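Local coordinates for DUF1460 domain-containing protein (Legionella pneumophila subsp. pneumophila, PDB 2IM9) that is of unknown function but belongs to the N-acetylmuramoyl-L-alanine amidase-like family of the papain-like peptidase clan and probably acts on cell-wall peptidoglycan, at residues Asp91-Val99 and Arg282-Val291; Val102-Ser110 and Gln315-Val323. All coordinates share one frame; numbering follows the deposited sequence.

Contact 1: Asp91-Val99 and Arg282-Val291; sequences DGFDCDTYV and RQASSQYGKV
Cys95 and Ala284 are bridged through a water, and no direct hydrogen bond passes between their segments. The water donates to Cys95 O at 3.0 Å and accepts from Ala284 N at 3.1 Å, linking two backbone groups that do not bond directly. The remaining contacts are apolar packing and one CH-pi approach. The Ala284 methyl CB sits 3.4 Å from Asp94 O and also touches CB of Phe93 and of Tyr98, bringing the helix start close to the strand. Asp94 organises that start: Thr97 N meets its OD1 at 2.9 Å in a nearly straight bond (171°), and Asp94 N returns a bond to Thr97 OG1, completing a capping box. A helix opening with a cysteine and laid against an antiparallel sheet is consistent with the papain-like fold of this clan; the Cys95 side chain touches His268 on the neighbouring strand 264-275. One turn on, Tyr98 has CG anti to its own N (chi1 -180°), which sends the ring out along the strand. Val291 packs against the ring with both methyls. CG1 comes to 3.5 Å from CZ, while CG2 makes a CH-pi contact over one face, 4.2 Å from the Tyr98 ring centroid and 22° off its normal. The same CG2 lies 4.0 Å from Phe93 CD2, so this one methyl touches both rings. Tyr98 CD1 in turn stands over the centre of the Phe93 ring. At the far end, Tyr98 OH lies 3.3 Å from the aliphatic Arg282 CG; its hydrogen bond goes to Ser61 O. The arginine's polar end is directed elsewhere as well: NE forms a salt bridge with Asp293, and NH1 is bonded to Ser61 OG.

Contact 2: Val102-Ser110 and Gln315-Val323; sequences VLSLALANS and QVVLPEKPV
Leu107 O receives the hydrogen bond of Val323 N at 2.8 Å, with an N-H...O angle of 154° and a C=O...N angle of 150°. The carbonyl is crowded by carbon too: Pro322 CA approaches Leu107 O to 3.1 Å, and Val323 CG2 also borders it. A weaker link follows one residue on, where Ala108 CA lies 3.5 Å from Val323 O in a CA-H...O contact. Pro322 is thus seated at the end of the helix, its CB 3.6 Å from Ala106 O, an oxygen that is hydrogen-bonded to Arg56 NE. The Asn109 amide lies obliquely off the CB-CG edge of the Pro322 ring, Asn109 ND2 3.3 Å from Pro322 CG, although its two conformers make that placement provisional.

Farther back the contact is wholly apolar. The CB of Leu107 is directed away from the other segment, yet with CG anti to the carbonyl carbon (chi1 -73°) the branch swings CD2 round to 3.8 Å from Pro319 CB and 4.2 Å from Val317 CG1. The Leu103 and Val317 side chains lie alongside, pointing opposite ways, and their CD2 and CG2 methyls are tight at 3.5 Å. Ile57 of helix 53-63 also touches Val317. Beyond the contact, the Cys117-Cys327 disulfide ties the tail to helix 111-122. Leu103 and Leu107 against Val317 make a helix laid against an antiparallel sheet, as in the papain-like fold.

From the N terminus the chain runs through helices 27-45 and 53-63 before it reaches helix 95-107, on which both contacts draw: contact 1 at its start, contact 2 on its later turns and the residues just after. A long excursion through helices and most of the sheet follows before residues 282-291 close contact 1 across 182 intervening residues. The chain then passes through helix 296-303 and strand 311-317, and residues 315-323 close contact 2 across 204. Since the segments alternate along the sequence, the two loops cross. Their centres lie 19 Å apart, so one helix is fixed at two separate places on the same antiparallel sheet, by a hairpin and by a strand with its tail.

Contact 1: Asp91-Val99 and Arg282-Val291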
ATOM      1  N   ASP A  91       0.767 -16.611   0.100  1.00 17.98           N
ATOM      2  CA  ASP A  91       0.792 -17.267  -1.215  1.00 18.68           C
ATOM      3  C   ASP A  91       0.556 -16.294  -2.384  1.00 18.45           C
ATOM      4  O   ASP A  91       0.615 -16.685  -3.547  1.00 18.40           O
ATOM      5  CB  ASP A  91      -0.252 -18.390  -1.267  1.00 19.55           C
ATOM      6  CG  ASP A  91      -1.674 -17.861  -1.197  1.00 21.45           C
ATOM      7  OD1 ASP A  91      -1.913 -16.927  -0.407  1.00 21.25           O
ATOM      8  OD2 ASP A  91      -2.552 -18.355  -1.934  1.00 24.27           O
ATOM      9  N   GLY A  92       0.277 -15.029  -2.076  1.00 17.51           N
ATOM     10  CA  GLY A  92      -0.024 -14.051  -3.126  1.00 16.61           C
ATOM     11  C   GLY A  92      -0.171 -12.671  -2.520  1.00 16.66           C
ATOM     12  O   GLY A  92      -0.522 -12.560  -1.346  1.00 15.05           O
ATOM     13  N   PHE A  93       0.106 -11.643  -3.319  1.00 15.63           N
ATOM     14  CA  PHE A  93       0.007 -10.243  -2.902  1.00 15.54           C
ATOM     15  C   PHE A  93      -0.458  -9.349  -4.030  1.00 15.86           C
ATOM     16  O   PHE A  93      -0.193  -9.644  -5.202  1.00 15.59           O
ATOM     17  CB  PHE A  93       1.387  -9.718  -2.496  1.00 15.32           C
ATOM     18  CG  PHE A  93       1.967 -10.398  -1.290  1.00 15.03           C
ATOM     19  CD1 PHE A  93       1.535 -10.066  -0.012  1.00 14.79           C
ATOM     20  CD2 PHE A  93       2.958 -11.375  -1.442  1.00 16.16           C
ATOM     21  CE1 PHE A  93       2.069 -10.707   1.118  1.00 14.90           C
ATOM     22  CE2 PHE A  93       3.505 -12.008  -0.334  1.00 15.52           C
ATOM     23  CZ  PHE A  93       3.058 -11.665   0.960  1.00 15.90           C
ATOM     24  N   ASP A  94      -1.095  -8.227  -3.684  1.00 14.79           N
ATOM     25  CA  ASP A  94      -1.165  -7.113  -4.623  1.00 15.51           C
ATOM     26  C   ASP A  94      -0.273  -5.984  -4.090  1.00 14.44           C
ATOM     27  O   ASP A  94       0.402  -6.169  -3.072  1.00 13.85           O
ATOM     28  CB  ASP A  94      -2.603  -6.683  -4.903  1.00 15.73           C
ATOM     29  CG  ASP A  94      -3.308  -6.142  -3.693  1.00 18.80           C
ATOM     30  OD1 ASP A  94      -2.714  -5.330  -2.946  1.00 18.55           O
ATOM     31  OD2 ASP A  94      -4.504  -6.493  -3.515  1.00 22.51           O
ATOM     32  N   CYS A  95      -0.208  -4.834  -4.758  1.00 14.93           N
ATOM     33  CA  CYS A  95       0.784  -3.857  -4.318  1.00 15.59           C
ATOM     34  C   CYS A  95       0.515  -3.385  -2.893  1.00 15.30           C
ATOM     35  O   CYS A  95       1.454  -3.192  -2.111  1.00 16.34           O
ATOM     36  CB  CYS A  95       0.901  -2.660  -5.265  1.00 15.90           C
ATOM     37  SG  CYS A  95      -0.555  -1.647  -5.374  1.00 21.78           S
ATOM     38  N   ASP A  96      -0.767  -3.222  -2.559  1.00 15.86           N
ATOM     39  CA  ASP A  96      -1.182  -2.715  -1.242  1.00 15.99           C
ATOM     40  C   ASP A  96      -0.996  -3.764  -0.157  1.00 14.76           C
ATOM     41  O   ASP A  96      -0.482  -3.463   0.911  1.00 14.53           O
ATOM     42  CB  ASP A  96      -2.668  -2.315  -1.264  1.00 17.39           C
ATOM     43  CG  ASP A  96      -3.002  -1.334  -2.363  1.00 22.93           C
ATOM     44  OD1 ASP A  96      -2.357  -0.279  -2.429  1.00 28.16           O
ATOM     45  OD2 ASP A  96      -3.929  -1.621  -3.155  1.00 28.63           O
ATOM     46  N   THR A  97      -1.429  -4.991  -0.419  1.00 13.80           N
ATOM     47  CA  THR A  97      -1.321  -6.040   0.594  1.00 14.36           C
ATOM     48  C   THR A  97       0.136  -6.438   0.858  1.00 14.21           C
ATOM     49  O   THR A  97       0.484  -6.834   1.980  1.00 14.62           O
ATOM     50  CB  THR A  97      -2.205  -7.266   0.284  1.00 14.80           C
ATOM     51  OG1 THR A  97      -1.655  -7.998  -0.817  1.00 15.77           O
ATOM     52  CG2 THR A  97      -3.650  -6.826  -0.066  1.00 15.69           C
ATOM     53  N   TYR A  98       0.990  -6.342  -0.156  1.00 12.87           N
ATOM     54  CA  TYR A  98       2.408  -6.590   0.054  1.00 13.45           C
ATOM     55  C   TYR A  98       2.989  -5.607   1.064  1.00 12.97           C
ATOM     56  O   TYR A  98       3.638  -5.996   2.028  1.00 13.05           O
ATOM     57  CB  TYR A  98       3.156  -6.518  -1.276  1.00 13.33           C
ATOM     58  CG  TYR A  98       4.632  -6.771  -1.179  1.00 13.68           C
ATOM     59  CD1 TYR A  98       5.129  -7.983  -0.689  1.00 14.51           C
ATOM     60  CD2 TYR A  98       5.553  -5.809  -1.625  1.00 13.18           C
ATOM     61  CE1 TYR A  98       6.511  -8.209  -0.613  1.00 14.35           C
ATOM     62  CE2 TYR A  98       6.917  -6.026  -1.542  1.00 13.28           C
ATOM     63  CZ  TYR A  98       7.386  -7.229  -1.056  1.00 14.33           C
ATOM     64  OH  TYR A  98       8.740  -7.434  -0.998  1.00 15.27           O
ATOM     65  N   VAL A  99       2.754  -4.318   0.844  1.00 13.56           N
ATOM     66  CA  VAL A  99       3.321  -3.313   1.739  1.00 13.01           C
ATOM     67  C   VAL A  99       2.746  -3.477   3.153  1.00 13.56           C
ATOM     68  O   VAL A  99       3.494  -3.456   4.140  1.00 13.25           O
ATOM     69  CB  VAL A  99       3.116  -1.908   1.141  1.00 13.53           C
ATOM     70  CG1 VAL A  99       3.379  -0.815   2.171  1.00 12.81           C
ATOM     71  CG2 VAL A  99       4.051  -1.725  -0.053  1.00 14.13           C
ATOM     72  N   ARG A 282      10.983  -2.430  -4.820  1.00 15.34           N
ATOM     73  CA  ARG A 282      10.544  -3.790  -4.521  1.00 15.44           C
ATOM     74  C   ARG A 282       9.036  -3.776  -4.340  1.00 15.95           C
ATOM     75  O   ARG A 282       8.523  -3.106  -3.461  1.00 15.91           O
ATOM     76  CB  ARG A 282      11.238  -4.300  -3.261  1.00 15.67           C
ATOM     77  CG  ARG A 282      10.875  -5.746  -2.901  1.00 15.78           C
ATOM     78  CD  ARG A 282      11.792  -6.239  -1.787  1.00 17.01           C
ATOM     79  NE  ARG A 282      13.148  -6.487  -2.279  1.00 16.51           N
ATOM     80  CZ  ARG A 282      14.202  -6.650  -1.487  1.00 17.10           C
ATOM     81  NH1 ARG A 282      14.071  -6.584  -0.166  1.00 18.98           N
ATOM     82  NH2 ARG A 282      15.397  -6.878  -2.024  1.00 18.50           N
ATOM     83  N   GLN A 283       8.317  -4.486  -5.208  1.00 16.61           N
ATOM     84  CA  GLN A 283       6.852  -4.403  -5.184  1.00 17.52           C
ATOM     85  C   GLN A 283       6.195  -5.600  -5.825  1.00 17.97           C
ATOM     86  O   GLN A 283       6.847  -6.372  -6.524  1.00 17.47           O
ATOM     87  CB  GLN A 283       6.306  -3.101  -5.820  1.00 18.22           C
ATOM     88  CG  GLN A 283       7.210  -2.417  -6.802  1.00 21.79           C
ATOM     89  CD  GLN A 283       7.231  -3.076  -8.177  1.00 25.10           C
ATOM     90  OE1 GLN A 283       6.211  -3.124  -8.883  1.00 25.54           O
ATOM     91  NE2 GLN A 283       8.416  -3.523  -8.591  1.00 26.97           N
ATOM     92  N   ALA A 284       4.912  -5.761  -5.526  1.00 17.42           N
ATOM     93  CA  ALA A 284       4.083  -6.791  -6.125  1.00 18.70           C
ATOM     94  C   ALA A 284       3.573  -6.194  -7.426  1.00 19.74           C
ATOM     95  O   ALA A 284       2.825  -5.199  -7.420  1.00 19.28           O
ATOM     96  CB  ALA A 284       2.932  -7.159  -5.186  1.00 18.67           C
ATOM     97  N   SER A 285       4.016  -6.791  -8.528  1.00 20.70           N
ATOM     98  CA  SER A 285       3.836  -6.234  -9.858  1.00 23.11           C
ATOM     99  C   SER A 285       2.858  -7.047 -10.694  1.00 23.88           C
ATOM    100  O   SER A 285       3.090  -8.231 -10.933  1.00 24.43           O
ATOM    101  CB  SER A 285       5.197  -6.190 -10.561  1.00 23.20           C
ATOM    102  OG  SER A 285       5.055  -5.889 -11.939  1.00 25.65           O
ATOM    103  N   SER A 286       1.784  -6.401 -11.141  1.00 25.16           N
ATOM    104  CA  SER A 286       0.818  -7.022 -12.050  1.00 26.87           C
ATOM    105  C   SER A 286       1.442  -7.302 -13.417  1.00 27.94           C
ATOM    106  O   SER A 286       1.049  -8.246 -14.103  1.00 28.67           O
ATOM    107  CB  SER A 286      -0.410  -6.136 -12.215  1.00 26.89           C
ATOM    108  OG  SER A 286      -0.087  -4.966 -12.945  1.00 28.05           O
ATOM    109  N   GLN A 287       2.420  -6.486 -13.795  1.00 28.88           N
ATOM    110  CA  GLN A 287       3.117  -6.639 -15.073  1.00 30.54           C
ATOM    111  C   GLN A 287       4.019  -7.881 -15.070  1.00 30.01           C
ATOM    112  O   GLN A 287       4.018  -8.661 -16.032  1.00 30.38           O
ATOM    113  CB  GLN A 287       3.923  -5.379 -15.378  1.00 30.63           C
ATOM    114  CG  GLN A 287       4.677  -5.416 -16.703  1.00 33.42           C
ATOM    115  CD  GLN A 287       5.734  -4.325 -16.808  1.00 33.74           C
ATOM    116  OE1 GLN A 287       5.615  -3.252 -16.194  1.00 38.87           O
ATOM    117  NE2 GLN A 287       6.779  -4.594 -17.589  1.00 37.91           N
ATOM    118  N   TYR A 288       4.769  -8.069 -13.984  1.00 29.06           N
ATOM    119  CA  TYR A 288       5.640  -9.242 -13.835  1.00 28.83           C
ATOM    120  C   TYR A 288       4.923 -10.468 -13.265  1.00 27.26           C
ATOM    121  O   TYR A 288       5.418 -11.586 -13.377  1.00 27.70           O
ATOM    122  CB  TYR A 288       6.874  -8.894 -12.996  1.00 30.20           C
ATOM    123  CG  TYR A 288       7.844  -7.990 -13.727  1.00 32.89           C
ATOM    124  CD1 TYR A 288       8.817  -8.528 -14.570  1.00 34.92           C
ATOM    125  CD2 TYR A 288       7.772  -6.603 -13.602  1.00 34.53           C
ATOM    126  CE1 TYR A 288       9.708  -7.707 -15.261  1.00 36.20           C
ATOM    127  CE2 TYR A 288       8.667  -5.767 -14.289  1.00 36.04           C
ATOM    128  CZ  TYR A 288       9.624  -6.334 -15.118  1.00 35.21           C
ATOM    129  OH  TYR A 288      10.511  -5.528 -15.809  1.00 36.62           O
ATOM    130  N   GLY A 289       3.761 -10.255 -12.659  1.00 25.48           N
ATOM    131  CA  GLY A 289       2.948 -11.353 -12.141  1.00 23.16           C
ATOM    132  C   GLY A 289       3.446 -11.882 -10.807  1.00 21.61           C
ATOM    133  O   GLY A 289       3.064 -12.974 -10.378  1.00 20.31           O
ATOM    134  N   LYS A 290       4.306 -11.109 -10.151  1.00 20.38           N
ATOM    135  CA  LYS A 290       4.915 -11.540  -8.895  1.00 19.82           C
ATOM    136  C   LYS A 290       5.597 -10.370  -8.184  1.00 18.62           C
ATOM    137  O   LYS A 290       5.734  -9.279  -8.757  1.00 18.21           O
ATOM    138  CB  LYS A 290       5.945 -12.649  -9.159  1.00 20.32           C
ATOM    139  CG  LYS A 290       7.151 -12.214  -9.970  1.00 23.40           C
ATOM    140  CD  LYS A 290       7.925 -13.419 -10.501  1.00 26.98           C
ATOM    141  CE  LYS A 290       9.346 -13.021 -10.916  1.00 30.29           C
ATOM    142  NZ  LYS A 290      10.093 -14.180 -11.525  1.00 33.23           N
ATOM    143  N   VAL A 291       6.028 -10.607  -6.947  1.00 17.57           N
ATOM    144  CA  VAL A 291       6.855  -9.643  -6.211  1.00 16.98           C
ATOM    145  C   VAL A 291       8.244  -9.636  -6.834  1.00 17.39           C
ATOM    146  O   VAL A 291       8.900 -10.676  -6.902  1.00 17.12           O
ATOM    147  CB  VAL A 291       6.940  -9.997  -4.714  1.00 16.94           C
ATOM    148  CG1 VAL A 291       7.918  -9.056  -3.982  1.00 16.97           C
ATOM    149  CG2 VAL A 291       5.544  -9.925  -4.066  1.00 16.58           C
TER
HETATM  150  O   HOH W   1       3.986  -3.440  -3.666  1.00 15.42           O

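Contact 2: Val102-Ser110 and Gln315-Val323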
ATOM      1  N   VAL A 102       4.255  -6.729   4.807  1.00 13.73           N
ATOM      2  CA  VAL A 102       5.667  -6.551   5.178  1.00 13.69           C
ATOM      3  C   VAL A 102       5.819  -5.615   6.390  1.00 13.97           C
ATOM      4  O   VAL A 102       6.520  -5.955   7.353  1.00 14.80           O
ATOM      5  CB  VAL A 102       6.524  -6.051   3.996  1.00 14.82           C
ATOM      6  CG1 VAL A 102       7.925  -5.645   4.502  1.00 14.14           C
ATOM      7  CG2 VAL A 102       6.616  -7.143   2.923  1.00 12.90           C
ATOM      8  N   LEU A 103       5.159  -4.455   6.342  1.00 13.81           N
ATOM      9  CA  LEU A 103       5.233  -3.501   7.448  1.00 14.64           C
ATOM     10  C   LEU A 103       4.765  -4.111   8.762  1.00 15.36           C
ATOM     11  O   LEU A 103       5.434  -3.960   9.787  1.00 14.84           O
ATOM     12  CB  LEU A 103       4.429  -2.233   7.146  1.00 14.62           C
ATOM     13  CG  LEU A 103       5.046  -1.316   6.090  1.00 16.06           C
ATOM     14  CD1 LEU A 103       4.099  -0.133   5.835  1.00 19.83           C
ATOM     15  CD2 LEU A 103       6.452  -0.856   6.496  1.00 17.04           C
ATOM     16  N   SER A 104       3.633  -4.809   8.729  1.00 15.55           N
ATOM     17  CA  SER A 104       3.082  -5.407   9.945  1.00 16.37           C
ATOM     18  C   SER A 104       3.977  -6.518  10.493  1.00 16.73           C
ATOM     19  O   SER A 104       4.116  -6.632  11.709  1.00 17.90           O
ATOM     20  CB  SER A 104       1.649  -5.897   9.717  1.00 16.37           C
ATOM     21  OG  SER A 104       0.826  -4.822   9.281  1.00 16.90           O
ATOM     22  N   LEU A 105       4.592  -7.321   9.622  1.00 16.13           N
ATOM     23  CA  LEU A 105       5.580  -8.323  10.078  1.00 16.11           C
ATOM     24  C   LEU A 105       6.799  -7.624  10.694  1.00 17.05           C
ATOM     25  O   LEU A 105       7.304  -8.047  11.735  1.00 17.42           O
ATOM     26  CB  LEU A 105       6.039  -9.242   8.931  1.00 16.33           C
ATOM     27  CG  LEU A 105       5.005 -10.274   8.449  1.00 14.39           C
ATOM     28  CD1 LEU A 105       5.344 -10.789   7.058  1.00 14.55           C
ATOM     29  CD2 LEU A 105       4.904 -11.432   9.460  1.00 14.81           C
ATOM     30  N   ALA A 106       7.253  -6.549  10.056  1.00 16.62           N
ATOM     31  CA  ALA A 106       8.458  -5.863  10.528  1.00 17.72           C
ATOM     32  C   ALA A 106       8.236  -5.200  11.875  1.00 18.03           C
ATOM     33  O   ALA A 106       9.160  -5.107  12.682  1.00 18.85           O
ATOM     34  CB  ALA A 106       8.944  -4.832   9.495  1.00 16.81           C
ATOM     35  N   LEU A 107       7.014  -4.733  12.113  1.00 18.38           N
ATOM     36  CA  LEU A 107       6.678  -4.035  13.340  1.00 19.95           C
ATOM     37  C   LEU A 107       6.445  -4.949  14.534  1.00 20.15           C
ATOM     38  O   LEU A 107       6.497  -4.478  15.671  1.00 21.66           O
ATOM     39  CB  LEU A 107       5.421  -3.203  13.128  1.00 20.44           C
ATOM     40  CG  LEU A 107       5.569  -1.950  12.276  1.00 24.39           C
ATOM     41  CD1 LEU A 107       4.174  -1.398  12.080  1.00 27.00           C
ATOM     42  CD2 LEU A 107       6.474  -0.937  12.968  1.00 26.81           C
ATOM     43  N   ALA A 108       6.213  -6.232  14.268  1.00 19.31           N
ATOM     44  CA  ALA A 108       5.800  -7.197  15.287  1.00 18.57           C
ATOM     45  C   ALA A 108       6.901  -8.193  15.577  1.00 18.60           C
ATOM     46  O   ALA A 108       7.880  -8.247  14.844  1.00 17.72           O
ATOM     47  CB  ALA A 108       4.546  -7.925  14.811  1.00 18.38           C
ATOM     48  N   ASN A 109       6.718  -8.993  16.637  1.00 18.75           N
ATOM     49  CA  ASN A 109       7.679 -10.018  17.052  0.50 18.83           C
ATOM     50  C   ASN A 109       7.099 -11.420  17.124  1.00 18.36           C
ATOM     51  O   ASN A 109       7.760 -12.347  17.600  1.00 18.36           O
ATOM     52  CB  ASN A 109       8.230  -9.698  18.440  0.50 19.31           C
ATOM     53  CG  ASN A 109       9.313  -8.659  18.415  0.50 20.17           C
ATOM     54  OD1 ASN A 109       9.257  -7.692  19.168  0.50 23.57           O
ATOM     55  ND2 ASN A 109      10.319  -8.858  17.568  0.50 22.76           N
ATOM     56  N   SER A 110       5.854 -11.574  16.691  1.00 17.75           N
ATOM     57  CA  SER A 110       5.143 -12.836  16.868  1.00 18.01           C
ATOM     58  C   SER A 110       3.942 -12.872  15.936  1.00 17.64           C
ATOM     59  O   SER A 110       3.473 -11.824  15.496  1.00 17.77           O
ATOM     60  CB  SER A 110       4.660 -12.962  18.320  1.00 18.06           C
ATOM     61  OG  SER A 110       3.617 -12.033  18.602  1.00 17.13           O
ATOM     62  N   GLN A 315       7.665   7.959   2.090  1.00 13.97           N
ATOM     63  CA  GLN A 315       7.369   7.892   3.519  1.00 15.36           C
ATOM     64  C   GLN A 315       8.349   6.958   4.199  1.00 15.18           C
ATOM     65  O   GLN A 315       8.875   6.028   3.580  1.00 15.56           O
ATOM     66  CB  GLN A 315       5.970   7.350   3.728  1.00 15.25           C
ATOM     67  CG  GLN A 315       4.890   8.335   3.335  1.00 19.05           C
ATOM     68  CD  GLN A 315       3.540   7.759   3.581  1.00 21.24           C
ATOM     69  OE1 GLN A 315       3.100   6.856   2.852  1.00 23.43           O
ATOM     70  NE2 GLN A 315       2.868   8.246   4.624  1.00 21.74           N
ATOM     71  N   VAL A 316       8.618   7.211   5.475  1.00 16.46           N
ATOM     72  CA  VAL A 316       9.474   6.312   6.249  1.00 16.41           C
ATOM     73  C   VAL A 316       8.705   5.805   7.454  1.00 16.83           C
ATOM     74  O   VAL A 316       7.717   6.407   7.866  1.00 16.55           O
ATOM     75  CB  VAL A 316      10.782   6.969   6.719  1.00 16.72           C
ATOM     76  CG1 VAL A 316      11.650   7.370   5.521  1.00 18.17           C
ATOM     77  CG2 VAL A 316      10.487   8.184   7.594  1.00 15.91           C
ATOM     78  N   VAL A 317       9.137   4.665   7.974  1.00 17.02           N
ATOM     79  CA  VAL A 317       8.508   4.047   9.130  1.00 17.75           C
ATOM     80  C   VAL A 317       9.193   4.626  10.364  1.00 18.34           C
ATOM     81  O   VAL A 317      10.420   4.665  10.425  1.00 18.83           O
ATOM     82  CB  VAL A 317       8.677   2.516   9.096  1.00 17.31           C
ATOM     83  CG1 VAL A 317       8.219   1.861  10.424  1.00 18.51           C
ATOM     84  CG2 VAL A 317       7.937   1.928   7.909  1.00 18.54           C
ATOM     85  N   LEU A 318       8.401   5.050  11.341  1.00 19.01           N
ATOM     86  CA  LEU A 318       8.954   5.739  12.515  1.00 20.22           C
ATOM     87  C   LEU A 318       9.404   4.820  13.662  1.00 21.33           C
ATOM     88  O   LEU A 318      10.483   5.036  14.245  1.00 21.83           O
ATOM     89  CB  LEU A 318       7.955   6.770  13.034  1.00 20.46           C
ATOM     90  CG  LEU A 318       7.679   7.978  12.148  1.00 21.03           C
ATOM     91  CD1 LEU A 318       6.522   8.785  12.735  1.00 20.76           C
ATOM     92  CD2 LEU A 318       8.944   8.825  11.984  1.00 22.42           C
ATOM     93  N   PRO A 319       8.567   3.836  14.044  1.00 21.99           N
ATOM     94  CA  PRO A 319       8.995   2.954  15.138  1.00 22.88           C
ATOM     95  C   PRO A 319      10.381   2.356  14.886  1.00 23.97           C
ATOM     96  O   PRO A 319      10.670   1.889  13.777  1.00 23.61           O
ATOM     97  CB  PRO A 319       7.931   1.863  15.141  1.00 22.49           C
ATOM     98  CG  PRO A 319       6.731   2.532  14.605  1.00 22.76           C
ATOM     99  CD  PRO A 319       7.212   3.492  13.572  1.00 21.87           C
ATOM    100  N   GLU A 320      11.237   2.391  15.904  1.00 25.28           N
ATOM    101  CA  GLU A 320      12.621   1.914  15.771  1.00 27.58           C
ATOM    102  C   GLU A 320      12.781   0.430  16.075  1.00 27.37           C
ATOM    103  O   GLU A 320      13.699  -0.216  15.575  1.00 26.63           O
ATOM    104  CB  GLU A 320      13.568   2.727  16.667  1.00 27.53           C
ATOM    105  CG  GLU A 320      13.679   4.196  16.249  1.00 30.64           C
ATOM    106  CD  GLU A 320      14.682   4.982  17.073  1.00 31.56           C
ATOM    107  OE1 GLU A 320      14.636   4.909  18.328  1.00 37.77           O
ATOM    108  OE2 GLU A 320      15.515   5.684  16.458  1.00 37.95           O
ATOM    109  N   LYS A 321      11.896  -0.109  16.907  1.00 27.20           N
ATOM    110  CA  LYS A 321      11.988  -1.518  17.273  1.00 28.91           C
ATOM    111  C   LYS A 321      10.619  -2.185  17.216  1.00 28.38           C
ATOM    112  O   LYS A 321       9.615  -1.514  17.371  1.00 28.25           O
ATOM    113  CB  LYS A 321      12.633  -1.676  18.661  1.00 28.70           C
ATOM    114  CG  LYS A 321      11.778  -1.204  19.810  1.00 30.72           C
ATOM    115  CD  LYS A 321      12.472  -1.443  21.146  1.00 31.55           C
ATOM    116  CE  LYS A 321      11.454  -1.631  22.275  1.00 34.92           C
ATOM    117  NZ  LYS A 321      12.136  -1.953  23.577  1.00 35.49           N
ATOM    118  N   PRO A 322      10.586  -3.503  16.971  1.00 28.83           N
ATOM    119  CA  PRO A 322       9.301  -4.188  16.890  1.00 29.14           C
ATOM    120  C   PRO A 322       8.661  -4.371  18.262  1.00 30.03           C
ATOM    121  O   PRO A 322       9.346  -4.262  19.290  1.00 30.16           O
ATOM    122  CB  PRO A 322       9.656  -5.530  16.255  1.00 29.44           C
ATOM    123  CG  PRO A 322      11.092  -5.761  16.604  1.00 29.06           C
ATOM    124  CD  PRO A 322      11.724  -4.411  16.721  1.00 28.73           C
ATOM    125  N   VAL A 323       7.357  -4.642  18.281  1.00 30.47           N
ATOM    126  CA  VAL A 323       6.606  -4.700  19.542  1.00 31.05           C
ATOM    127  C   VAL A 323       5.825  -6.001  19.722  1.00 30.79           C
ATOM    128  O   VAL A 323       5.670  -6.779  18.776  1.00 30.32           O
ATOM    129  CB  VAL A 323       5.681  -3.461  19.718  1.00 31.28           C
ATOM    130  CG1 VAL A 323       6.514  -2.180  19.780  1.00 32.63           C
ATOM    131  CG2 VAL A 323       4.641  -3.366  18.593  1.00 31.21           C
TER